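Local coordinates for endonuclease EndoMS (Thermococcus kodakarensis KOD1, PDB 5GKG), which probably cleaves DNA at mismatched base pairs and at the single-stranded ends of branched structures, using a magnesium-dependent nuclease domain, at residues Gly173-Leu178 with Asp206-Ile211; Ala189-Lys194 with Lys222-Lys227; Glu28-Ile33 with Val55-Pro60. The protein carries 1 engineered substitution. All coordinates share one frame; numbering follows the deposited sequence.

Interaction 1: residues Gly173-Leu178 with Asp206-Ile211; sequences GNIVVL and DKVRGI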
loop_
_atom_site.group_PDB
_atom_site.type_symbol
_atom_site.label_atom_id
_atom_site.label_comp_id
_atom_site.label_asym_id
_atom_site.label_seq_id
_atom_site.Cartn_x
_atom_site.Cartn_y
_atom_site.Cartn_z
ATOM N N GLY A 173 9.242 -38.878 -7.210
ATOM C CA GLY A 173 9.198 -38.472 -8.605
ATOM C C GLY A 173 8.033 -37.588 -9.034
ATOM O O GLY A 173 7.836 -37.355 -10.225
ATOM N N ASN A 174 7.254 -37.103 -8.072
ATOM C CA ASN A 174 6.242 -36.096 -8.352
ATOM C C ASN A 174 6.845 -34.695 -8.520
ATOM O O ASN A 174 7.896 -34.376 -7.951
ATOM C CB ASN A 174 5.204 -36.056 -7.238
ATOM C CG ASN A 174 4.572 -37.399 -6.973
ATOM O OD1 ASN A 174 3.791 -37.898 -7.777
ATOM N ND2 ASN A 174 4.880 -37.981 -5.813
ATOM N N ILE A 175 6.180 -33.854 -9.297
ATOM C CA ILE A 175 6.521 -32.442 -9.304
ATOM C C ILE A 175 5.886 -31.710 -8.104
ATOM O O ILE A 175 4.743 -31.971 -7.728
ATOM C CB ILE A 175 6.076 -31.808 -10.604
ATOM C CG1 ILE A 175 6.919 -32.405 -11.724
ATOM C CG2 ILE A 175 6.147 -30.242 -10.526
ATOM C CD1 ILE A 175 6.530 -31.950 -13.076
ATOM N N VAL A 176 6.637 -30.802 -7.492
ATOM C CA VAL A 176 6.132 -30.051 -6.349
ATOM C C VAL A 176 6.085 -28.534 -6.611
ATOM O O VAL A 176 7.097 -27.925 -6.966
ATOM C CB VAL A 176 6.994 -30.338 -5.102
ATOM C CG1 VAL A 176 6.433 -29.614 -3.859
ATOM C CG2 VAL A 176 7.113 -31.868 -4.883
ATOM N N VAL A 177 4.893 -27.948 -6.481
ATOM C CA VAL A 177 4.727 -26.488 -6.403
ATOM C C VAL A 177 4.717 -26.064 -4.951
ATOM O O VAL A 177 3.972 -26.642 -4.146
ATOM C CB VAL A 177 3.398 -25.988 -7.017
ATOM C CG1 VAL A 177 3.404 -24.478 -7.131
ATOM C CG2 VAL A 177 3.178 -26.588 -8.326
ATOM N N LEU A 178 5.525 -25.063 -4.611
ATOM C CA LEU A 178 5.422 -24.397 -3.309
ATOM C C LEU A 178 4.860 -23.002 -3.509
ATOM O O LEU A 178 5.395 -22.236 -4.327
ATOM C CB LEU A 178 6.773 -24.299 -2.623
ATOM C CG LEU A 178 7.590 -25.562 -2.395
ATOM C CD1 LEU A 178 8.774 -25.253 -1.459
ATOM C CD2 LEU A 178 6.697 -26.621 -1.818
ATOM N N ASP A 206 -1.355 -36.348 -13.206
ATOM C CA ASP A 206 -1.743 -36.439 -11.803
ATOM C C ASP A 206 -0.587 -36.434 -10.804
ATOM O O ASP A 206 -0.806 -36.443 -9.586
ATOM C CB ASP A 206 -2.577 -37.684 -11.581
ATOM C CG ASP A 206 -3.367 -37.604 -10.310
ATOM O OD1 ASP A 206 -3.641 -36.462 -9.871
ATOM O OD2 ASP A 206 -3.695 -38.666 -9.745
ATOM N N LYS A 207 0.636 -36.407 -11.320
ATOM C CA LYS A 207 1.842 -36.516 -10.504
ATOM C C LYS A 207 2.312 -35.176 -9.892
ATOM O O LYS A 207 3.479 -35.032 -9.549
ATOM C CB LYS A 207 2.967 -37.153 -11.319
ATOM C CG LYS A 207 2.726 -38.634 -11.660
ATOM C CD LYS A 207 2.948 -39.583 -10.467
ATOM C CE LYS A 207 4.431 -39.768 -10.121
ATOM N NZ LYS A 207 5.250 -40.247 -11.272
ATOM N N VAL A 208 1.448 -34.166 -9.859
ATOM C CA VAL A 208 1.818 -32.896 -9.242
ATOM C C VAL A 208 1.241 -32.685 -7.832
ATOM O O VAL A 208 0.063 -32.930 -7.593
ATOM C CB VAL A 208 1.391 -31.744 -10.133
ATOM C CG1 VAL A 208 2.079 -30.461 -9.709
ATOM C CG2 VAL A 208 1.755 -32.060 -11.559
ATOM N N ARG A 209 2.090 -32.240 -6.906
ATOM C CA ARG A 209 1.680 -31.869 -5.539
ATOM C C ARG A 209 1.800 -30.360 -5.290
ATOM O O ARG A 209 2.733 -29.715 -5.778
ATOM C CB ARG A 209 2.515 -32.590 -4.497
ATOM C CG ARG A 209 2.321 -34.070 -4.432
ATOM C CD ARG A 209 3.480 -34.681 -3.633
ATOM N NE ARG A 209 3.509 -34.150 -2.280
ATOM C CZ ARG A 209 4.578 -34.130 -1.492
ATOM N NH1 ARG A 209 5.729 -34.607 -1.930
ATOM N NH2 ARG A 209 4.498 -33.616 -0.262
ATOM N N GLY A 210 0.792 -29.775 -4.647
ATOM C CA GLY A 210 0.894 -28.402 -4.192
ATOM C C GLY A 210 1.162 -28.349 -2.715
ATOM O O GLY A 210 0.515 -29.053 -1.940
ATOM N N ILE A 211 2.002 -27.415 -2.305
ATOM C CA ILE A 211 2.279 -27.235 -0.890
ATOM C C ILE A 211 2.271 -25.759 -0.554
ATOM O O ILE A 211 2.991 -24.962 -1.175
ATOM C CB ILE A 211 3.631 -27.817 -0.475
ATOM C CG1 ILE A 211 3.722 -29.304 -0.791
ATOM C CG2 ILE A 211 3.848 -27.595 1.001
ATOM C CD1 ILE A 211 4.896 -29.961 -0.101
#

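Interaction 2: residues Ala189-Lys194 with Lys222-Lys227; sequences AVRQLK and KRLLEK. With MG (magnesium ion), chain E; nucleotides of chain D; nucleotides of chain C.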
loop_
_atom_site.group_PDB
_atom_site.type_symbol
_atom_site.label_atom_id
_atom_site.label_comp_id
_atom_site.label_asym_id
_atom_site.label_seq_id
_atom_site.Cartn_x
_atom_site.Cartn_y
_atom_site.Cartn_z
ATOM N N ALA A 189 -3.803 -16.901 -1.363
ATOM C CA ALA A 189 -2.659 -17.794 -1.505
ATOM C C ALA A 189 -3.058 -19.163 -2.042
ATOM O O ALA A 189 -2.371 -19.714 -2.892
ATOM C CB ALA A 189 -1.935 -17.968 -0.162
ATOM N N VAL A 190 -4.153 -19.717 -1.530
ATOM C CA VAL A 190 -4.534 -21.063 -1.904
ATOM C C VAL A 190 -5.006 -21.049 -3.354
ATOM O O VAL A 190 -4.742 -21.987 -4.108
ATOM C CB VAL A 190 -5.619 -21.638 -0.989
ATOM C CG1 VAL A 190 -5.982 -22.986 -1.463
ATOM C CG2 VAL A 190 -5.103 -21.749 0.446
ATOM N N ARG A 191 -5.660 -19.959 -3.743
ATOM C CA ARG A 191 -6.085 -19.727 -5.121
ATOM C C ARG A 191 -4.890 -19.681 -6.079
ATOM O O ARG A 191 -4.954 -20.229 -7.182
ATOM C CB ARG A 191 -6.877 -18.417 -5.233
ATOM C CG ARG A 191 -8.231 -18.445 -4.580
ATOM C CD ARG A 191 -9.131 -17.360 -5.146
ATOM N NE ARG A 191 -10.229 -17.153 -4.229
ATOM C CZ ARG A 191 -10.289 -16.180 -3.323
ATOM N NH1 ARG A 191 -9.329 -15.260 -3.234
ATOM N NH2 ARG A 191 -11.340 -16.108 -2.524
ATOM N N GLN A 192 -3.816 -19.015 -5.654
ATOM C CA GLN A 192 -2.558 -19.008 -6.392
ATOM C C GLN A 192 -2.064 -20.457 -6.555
ATOM O O GLN A 192 -1.867 -20.927 -7.681
ATOM C CB GLN A 192 -1.505 -18.163 -5.659
ATOM C CG GLN A 192 -1.009 -16.890 -6.349
ATOM C CD GLN A 192 -0.035 -16.106 -5.464
ATOM O OE1 GLN A 192 1.226 -16.156 -5.610
ATOM N NE2 GLN A 192 -0.614 -15.399 -4.515
ATOM N N LEU A 193 -1.889 -21.148 -5.423
ATOM C CA LEU A 193 -1.435 -22.539 -5.388
ATOM C C LEU A 193 -2.267 -23.472 -6.285
ATOM O O LEU A 193 -1.709 -24.180 -7.115
ATOM C CB LEU A 193 -1.450 -23.070 -3.952
ATOM C CG LEU A 193 -0.879 -24.481 -3.789
ATOM C CD1 LEU A 193 0.447 -24.640 -4.524
ATOM C CD2 LEU A 193 -0.699 -24.862 -2.324
ATOM N N LYS A 194 -3.589 -23.463 -6.112
ATOM C CA LYS A 194 -4.488 -24.314 -6.884
ATOM C C LYS A 194 -4.303 -24.039 -8.369
ATOM O O LYS A 194 -4.223 -24.958 -9.191
ATOM C CB LYS A 194 -5.945 -24.075 -6.461
ATOM C CG LYS A 194 -7.005 -24.887 -7.201
ATOM C CD LYS A 194 -8.407 -24.454 -6.751
ATOM C CE LYS A 194 -9.536 -25.262 -7.382
ATOM N NZ LYS A 194 -9.866 -24.842 -8.747
ATOM N N LYS A 222 -7.463 -22.901 5.041
ATOM C CA LYS A 222 -7.398 -24.307 5.434
ATOM C C LYS A 222 -8.568 -25.096 4.855
ATOM O O LYS A 222 -8.399 -26.204 4.335
ATOM C CB LYS A 222 -7.377 -24.466 6.951
ATOM C CG LYS A 222 -7.401 -25.926 7.378
ATOM C CD LYS A 222 -6.932 -26.107 8.809
ATOM C CE LYS A 222 -7.468 -27.395 9.420
ATOM N NZ LYS A 222 -8.977 -27.399 9.487
ATOM N N ARG A 223 -9.748 -24.503 4.921
ATOM C CA ARG A 223 -10.927 -25.137 4.374
ATOM C C ARG A 223 -10.709 -25.462 2.896
ATOM O O ARG A 223 -10.757 -26.626 2.496
ATOM C CB ARG A 223 -12.140 -24.235 4.572
ATOM C CG ARG A 223 -13.409 -24.770 3.976
ATOM C CD ARG A 223 -14.627 -24.087 4.575
ATOM N NE ARG A 223 -14.723 -22.672 4.231
ATOM C CZ ARG A 223 -14.621 -21.689 5.117
ATOM N NH1 ARG A 223 -14.426 -21.985 6.398
ATOM N NH2 ARG A 223 -14.723 -20.421 4.724
ATOM N N LEU A 224 -10.416 -24.436 2.104
ATOM C CA LEU A 224 -10.194 -24.609 0.678
ATOM C C LEU A 224 -9.013 -25.531 0.371
ATOM O O LEU A 224 -9.091 -26.371 -0.526
ATOM C CB LEU A 224 -9.979 -23.259 0.019
ATOM C CG LEU A 224 -9.653 -23.317 -1.475
ATOM C CD1 LEU A 224 -10.700 -24.102 -2.293
ATOM C CD2 LEU A 224 -9.481 -21.912 -2.027
ATOM N N LEU A 225 -7.931 -25.379 1.125
ATOM C CA LEU A 225 -6.757 -26.206 0.937
ATOM C C LEU A 225 -7.125 -27.683 1.051
ATOM O O LEU A 225 -6.848 -28.486 0.153
ATOM C CB LEU A 225 -5.690 -25.850 1.964
ATOM C CG LEU A 225 -4.279 -26.318 1.627
ATOM C CD1 LEU A 225 -3.587 -25.380 0.628
ATOM C CD2 LEU A 225 -3.471 -26.458 2.886
ATOM N N GLU A 226 -7.746 -28.033 2.168
ATOM C CA GLU A 226 -8.231 -29.388 2.383
ATOM C C GLU A 226 -9.138 -29.871 1.257
ATOM O O GLU A 226 -8.963 -30.975 0.740
ATOM C CB GLU A 226 -8.978 -29.467 3.701
ATOM C CG GLU A 226 -8.058 -29.625 4.890
ATOM C CD GLU A 226 -8.768 -29.406 6.212
ATOM O OE1 GLU A 226 -9.962 -29.020 6.192
ATOM O OE2 GLU A 226 -8.130 -29.623 7.268
ATOM N N LYS A 227 -10.102 -29.042 0.881
ATOM C CA LYS A 227 -11.064 -29.411 -0.145
ATOM C C LYS A 227 -10.349 -29.887 -1.394
ATOM O O LYS A 227 -10.647 -30.948 -1.905
ATOM C CB LYS A 227 -11.988 -28.230 -0.459
ATOM C CG LYS A 227 -12.912 -28.400 -1.656
ATOM C CD LYS A 227 -14.022 -27.338 -1.642
ATOM C CE LYS A 227 -14.851 -27.321 -2.930
ATOM N NZ LYS A 227 -14.190 -26.563 -4.042
HETATM MG MG MG E . 3.453 -16.687 -4.786
ATOM P P DA D 6 2.936 -13.448 -4.153
ATOM O OP1 DA D 6 3.124 -14.843 -3.677
ATOM O OP2 DA D 6 1.588 -12.836 -4.119
ATOM O "O5'" DA D 6 3.937 -12.534 -3.337
ATOM C "C5'" DA D 6 5.324 -12.664 -3.549
ATOM C "C4'" DA D 6 6.064 -11.520 -2.905
ATOM O "O4'" DA D 6 5.696 -10.277 -3.555
ATOM C "C3'" DA D 6 5.769 -11.320 -1.432
ATOM O "O3'" DA D 6 6.939 -10.862 -0.798
ATOM C "C2'" DA D 6 4.657 -10.265 -1.438
ATOM C "C1'" DA D 6 5.039 -9.411 -2.640
ATOM N N9 DA D 6 3.903 -8.821 -3.348
ATOM C C8 DA D 6 2.847 -9.486 -3.877
ATOM N N7 DA D 6 2.002 -8.715 -4.504
ATOM C C5 DA D 6 2.541 -7.456 -4.389
ATOM C C6 DA D 6 2.107 -6.193 -4.840
ATOM N N6 DA D 6 0.984 -6.005 -5.536
ATOM N N1 DA D 6 2.880 -5.130 -4.553
ATOM C C2 DA D 6 4.004 -5.327 -3.868
ATOM N N3 DA D 6 4.509 -6.459 -3.396
ATOM C C4 DA D 6 3.721 -7.498 -3.692
ATOM P P DA C 5 -12.237 -13.379 -0.791
ATOM O OP1 DA C 5 -13.205 -14.000 -1.716
ATOM O OP2 DA C 5 -10.873 -13.930 -0.620
ATOM O "O5'" DA C 5 -12.076 -11.860 -1.241
ATOM C "C5'" DA C 5 -13.198 -11.030 -1.318
ATOM C "C4'" DA C 5 -12.774 -9.574 -1.421
ATOM O "O4'" DA C 5 -12.144 -9.142 -0.176
ATOM C "C3'" DA C 5 -11.769 -9.261 -2.542
ATOM O "O3'" DA C 5 -12.242 -8.157 -3.298
ATOM C "C2'" DA C 5 -10.490 -8.910 -1.779
ATOM C "C1'" DA C 5 -11.054 -8.316 -0.503
ATOM N N9 DA C 5 -10.095 -8.300 0.604
ATOM C C8 DA C 5 -9.316 -9.335 1.040
ATOM N N7 DA C 5 -8.547 -9.027 2.053
ATOM C C5 DA C 5 -8.830 -7.687 2.293
ATOM C C6 DA C 5 -8.334 -6.751 3.245
ATOM N N6 DA C 5 -7.409 -7.045 4.160
ATOM N N1 DA C 5 -8.832 -5.500 3.207
ATOM C C2 DA C 5 -9.759 -5.204 2.288
ATOM N N3 DA C 5 -10.297 -5.987 1.355
ATOM C C4 DA C 5 -9.781 -7.226 1.409
#

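Interaction 3: residues Glu28-Ile33 with Val55-Pro60; sequences EAMLTI and VIIVKP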
loop_
_atom_site.group_PDB
_atom_site.type_symbol
_atom_site.label_atom_id
_atom_site.label_comp_id
_atom_site.label_asym_id
_atom_site.label_seq_id
_atom_site.Cartn_x
_atom_site.Cartn_y
_atom_site.Cartn_z
ATOM N N GLU A 28 17.200 20.340 -5.227
ATOM C CA GLU A 28 16.879 18.935 -5.029
ATOM C C GLU A 28 16.696 18.617 -3.547
ATOM O O GLU A 28 17.100 17.564 -3.067
ATOM C CB GLU A 28 17.962 18.051 -5.635
ATOM C CG GLU A 28 17.382 16.905 -6.396
ATOM C CD GLU A 28 18.120 16.643 -7.679
ATOM O OE1 GLU A 28 19.263 16.136 -7.581
ATOM O OE2 GLU A 28 17.561 16.963 -8.767
ATOM N N ALA A 29 16.063 19.545 -2.843
ATOM C CA ALA A 29 15.808 19.437 -1.419
ATOM C C ALA A 29 14.380 18.913 -1.126
ATOM O O ALA A 29 13.569 18.718 -2.035
ATOM C CB ALA A 29 16.024 20.792 -0.772
ATOM N N MET A 30 14.072 18.694 0.146
ATOM C CA MET A 30 12.722 18.322 0.519
ATOM C C MET A 30 11.955 19.575 0.859
ATOM O O MET A 30 12.453 20.467 1.549
ATOM C CB MET A 30 12.714 17.337 1.684
ATOM C CG MET A 30 13.479 16.062 1.382
ATOM S SD MET A 30 13.112 14.702 2.486
ATOM C CE MET A 30 11.360 14.461 2.131
ATOM N N LEU A 31 10.741 19.647 0.347
ATOM C CA LEU A 31 9.911 20.792 0.583
ATOM C C LEU A 31 8.815 20.341 1.530
ATOM O O LEU A 31 8.139 19.344 1.261
ATOM C CB LEU A 31 9.340 21.334 -0.736
ATOM C CG LEU A 31 8.326 22.460 -0.541
ATOM C CD1 LEU A 31 9.050 23.691 -0.078
ATOM C CD2 LEU A 31 7.529 22.722 -1.794
ATOM N N THR A 32 8.656 21.051 2.646
ATOM C CA THR A 32 7.590 20.751 3.591
ATOM C C THR A 32 6.789 22.005 3.889
ATOM O O THR A 32 7.364 23.045 4.237
ATOM C CB THR A 32 8.135 20.143 4.916
ATOM O OG1 THR A 32 8.874 18.945 4.629
ATOM C CG2 THR A 32 6.988 19.801 5.883
ATOM N N ILE A 33 5.465 21.893 3.747
ATOM C CA ILE A 33 4.554 23.010 3.974
ATOM C C ILE A 33 3.490 22.623 4.994
ATOM O O ILE A 33 2.974 21.505 4.963
ATOM C CB ILE A 33 3.859 23.474 2.653
ATOM C CG1 ILE A 33 4.885 24.101 1.693
ATOM C CG2 ILE A 33 2.680 24.434 2.941
ATOM C CD1 ILE A 33 4.381 24.315 0.258
ATOM N N VAL A 55 -0.236 18.584 6.445
ATOM C CA VAL A 55 1.168 18.652 6.115
ATOM C C VAL A 55 1.382 18.257 4.647
ATOM O O VAL A 55 0.819 17.264 4.171
ATOM C CB VAL A 55 1.994 17.742 7.018
ATOM C CG1 VAL A 55 3.464 17.729 6.557
ATOM C CG2 VAL A 55 1.855 18.196 8.459
ATOM N N ILE A 56 2.183 19.042 3.926
ATOM C CA ILE A 56 2.497 18.735 2.530
ATOM C C ILE A 56 3.973 18.444 2.355
ATOM O O ILE A 56 4.813 19.164 2.875
ATOM C CB ILE A 56 2.095 19.878 1.602
ATOM C CG1 ILE A 56 0.593 20.140 1.763
ATOM C CG2 ILE A 56 2.502 19.550 0.135
ATOM C CD1 ILE A 56 0.095 21.387 1.108
ATOM N N ILE A 57 4.303 17.389 1.630
ATOM C CA ILE A 57 5.716 17.110 1.403
ATOM C C ILE A 57 5.964 16.859 -0.076
ATOM O O ILE A 57 5.244 16.111 -0.717
ATOM C CB ILE A 57 6.196 15.918 2.241
ATOM C CG1 ILE A 57 6.260 16.320 3.707
ATOM C CG2 ILE A 57 7.562 15.420 1.786
ATOM C CD1 ILE A 57 6.329 15.132 4.589
ATOM N N VAL A 58 6.951 17.552 -0.626
ATOM C CA VAL A 58 7.347 17.337 -1.999
ATOM C C VAL A 58 8.782 16.884 -1.978
ATOM O O VAL A 58 9.659 17.595 -1.503
ATOM C CB VAL A 58 7.179 18.597 -2.866
ATOM C CG1 VAL A 58 7.511 18.288 -4.334
ATOM C CG2 VAL A 58 5.758 19.128 -2.741
ATOM N N LYS A 59 9.007 15.668 -2.453
ATOM C CA LYS A 59 10.341 15.102 -2.494
ATOM C C LYS A 59 11.064 15.511 -3.767
ATOM O O LYS A 59 10.432 15.828 -4.794
ATOM C CB LYS A 59 10.276 13.577 -2.389
ATOM C CG LYS A 59 9.709 13.111 -1.083
ATOM C CD LYS A 59 9.927 11.633 -0.901
ATOM C CE LYS A 59 9.238 11.148 0.364
ATOM N NZ LYS A 59 9.898 9.890 0.794
ATOM N N PRO A 60 12.396 15.527 -3.705
ATOM C CA PRO A 60 13.166 15.850 -4.907
ATOM C C PRO A 60 12.966 14.840 -6.043
ATOM O O PRO A 60 13.176 15.234 -7.171
ATOM C CB PRO A 60 14.624 15.855 -4.409
ATOM C CG PRO A 60 14.606 15.201 -3.092
ATOM C CD PRO A 60 13.247 15.429 -2.510
HETATM O O HOH W 1 11.361 19.150 -3.843
#

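Interaction 1: residues Gly173-Leu178 with Asp206-Ile211
Leu178 and Ile211 pack closely at the buried end of this strand pair. Their side chains run alongside each other, and CD2 of Leu178 comes to 3.6 Å from CB of Ile211. The second neighbour is Val176, whose CG1 stands anti to its own backbone N (chi1 -177°) and meets Ile211 CD1 at 4.1 Å. Beneath these side chains the backbones interlock in the parallel manner. The N-H of Arg209 donates to Ile175 O (N to O 2.8 Å) and Arg209 O accepts from Val177 N at 2.9 Å, while Val177 O accepts from Ile211 N. These are central strands of the PD-(D/E)XK nuclease core, joined in a beta-alpha-beta crossover by helix 187-204, which covers the face bearing Ile175, Val177 and Val208. On the other face the guanidinium of Arg209 is surrounded by carboxylates, forming salt bridges with Asp170, Glu231 and Glu147.

The solvent end is looser. Lys207, poorly ordered, curls through bends at every side-chain torsion beyond CB and passes across Asn174, its methylenes beside Asn174 OD1. The Asn174 amide stands nearly perpendicular to the Arg209 guanidinium, its ND2 4.2 Å from Arg209 CD. An alanine here, lacking the amide beside Arg209 CD and the OD1 against the Lys207 methylenes, would probably leave that lysine freer to move. Here the pairing ends with Ile175 N bonded to Lys207 O at a bent 135°.

Interaction 2: residues Ala189-Lys194 with Lys222-Lys227
Val190 meets Leu224 and Leu225 in the apolar part of this helix pair, which has no hydrogen bond between its two segments. Its CG1, which a chi1 of 178° turns opposite the backbone N, lies 3.7 Å from Leu224 CG; the two side chains run antiparallel past one another. The other branch, CG2, approaches Leu225 CD1 at 3.9 Å, and here the leucine chain runs across that of Val190. Leu193 adds a lighter touch, its CD2 4.2 Å from Leu225 CD1. The segment axes are 9.8 Å apart and inclined by 19°, so the two helical segments run nearly parallel, as expected of successive helices on one face of the alpha/beta sheet in a PD-(D/E)XK nuclease. Leu212 of strand 208-214 underlies the seam, touching Val190, Leu193 and Leu225.

The polar contacts reach the DNA and the second subunit. Arg191, extended from CG to NE, carries its guanidinium to the phosphate of DA5 of chain C. Arg191 NH2 donates to OP2 of that nucleotide at 2.9 Å, and this oxygen lies at the guanidinium edge, in its plane; the bonds from NH2 to OP1 and from NH1 to OP2 are weak. Lys194 forms salt bridges with Glu198 of its own chain and Glu198 of the second subunit.

Gln192 carries its amide end to the magnesium ion, which Glu179 also binds and to which DA6 of chain D contributes OP1 at 2.2 Å.

Interaction 3: residues Glu28-Ile33 with Val55-Pro60
Leu31 and Val58 form a hydrogen-bonded antiparallel pair, with Leu31 N to Val58 O at 3.0 Å and Val58 N to Leu31 O at 2.9 Å. Ile33 and Ile56 repeat the arrangement, and the non-hydrogen-bonded pair of Thr32 and Ile57 lies between them. The strand segments run at 165° to each other within the antiparallel sheet of the N-terminal PH-like domain. Strand 111-118 flanks 30-33 on its far edge, and strand 64-67 flanks 55-58.

Leu31, Ile33, Ile56 and Val58 project from one face. The side chains of Leu31 and Val58 rise together from it, CB to CB at 4.1 Å, and Leu31 also meets Val21 and Ala24 of helix 14-27. The opposite face, with Thr32 and Ile57, turns to the second subunit, whose own Ile57 packs on this one. Met30, bent at its last torsion (chi3 63°), brings CE to 3.9 Å from Ile57 CG2 and lies alongside Lys59, whose NZ bonds to Gln68 O of the second subunit. Beyond the paired region Pro60 packs its ring against the Glu28 side chain, and a water donates to Ala29 O at 2.9 Å and to Val58 O at 3.3 Å.

In the fold
Interactions 1 and 2 belong to one nuclease domain and share elements: helix 187-204 connects the two strands of interaction 1 and supplies one side of interaction 2. They touch through Leu193, whose CD1 lies 3.9 Å from Val177 CG1. Interaction 3 sits in the other domain, its centre about 51 Å from that of interaction 1 and about 45 Å from that of interaction 2. Both strand pairs rest on backbone hydrogen bonds, parallel in the first and antiparallel in the third, whereas between the two helical segments the contact is apolar, with Arg191 and Gln192 turned to phosphate and magnesium. Interactions 2 and 3 are buried and touch the second subunit; interaction 1 is partly buried, with one solvent-facing end.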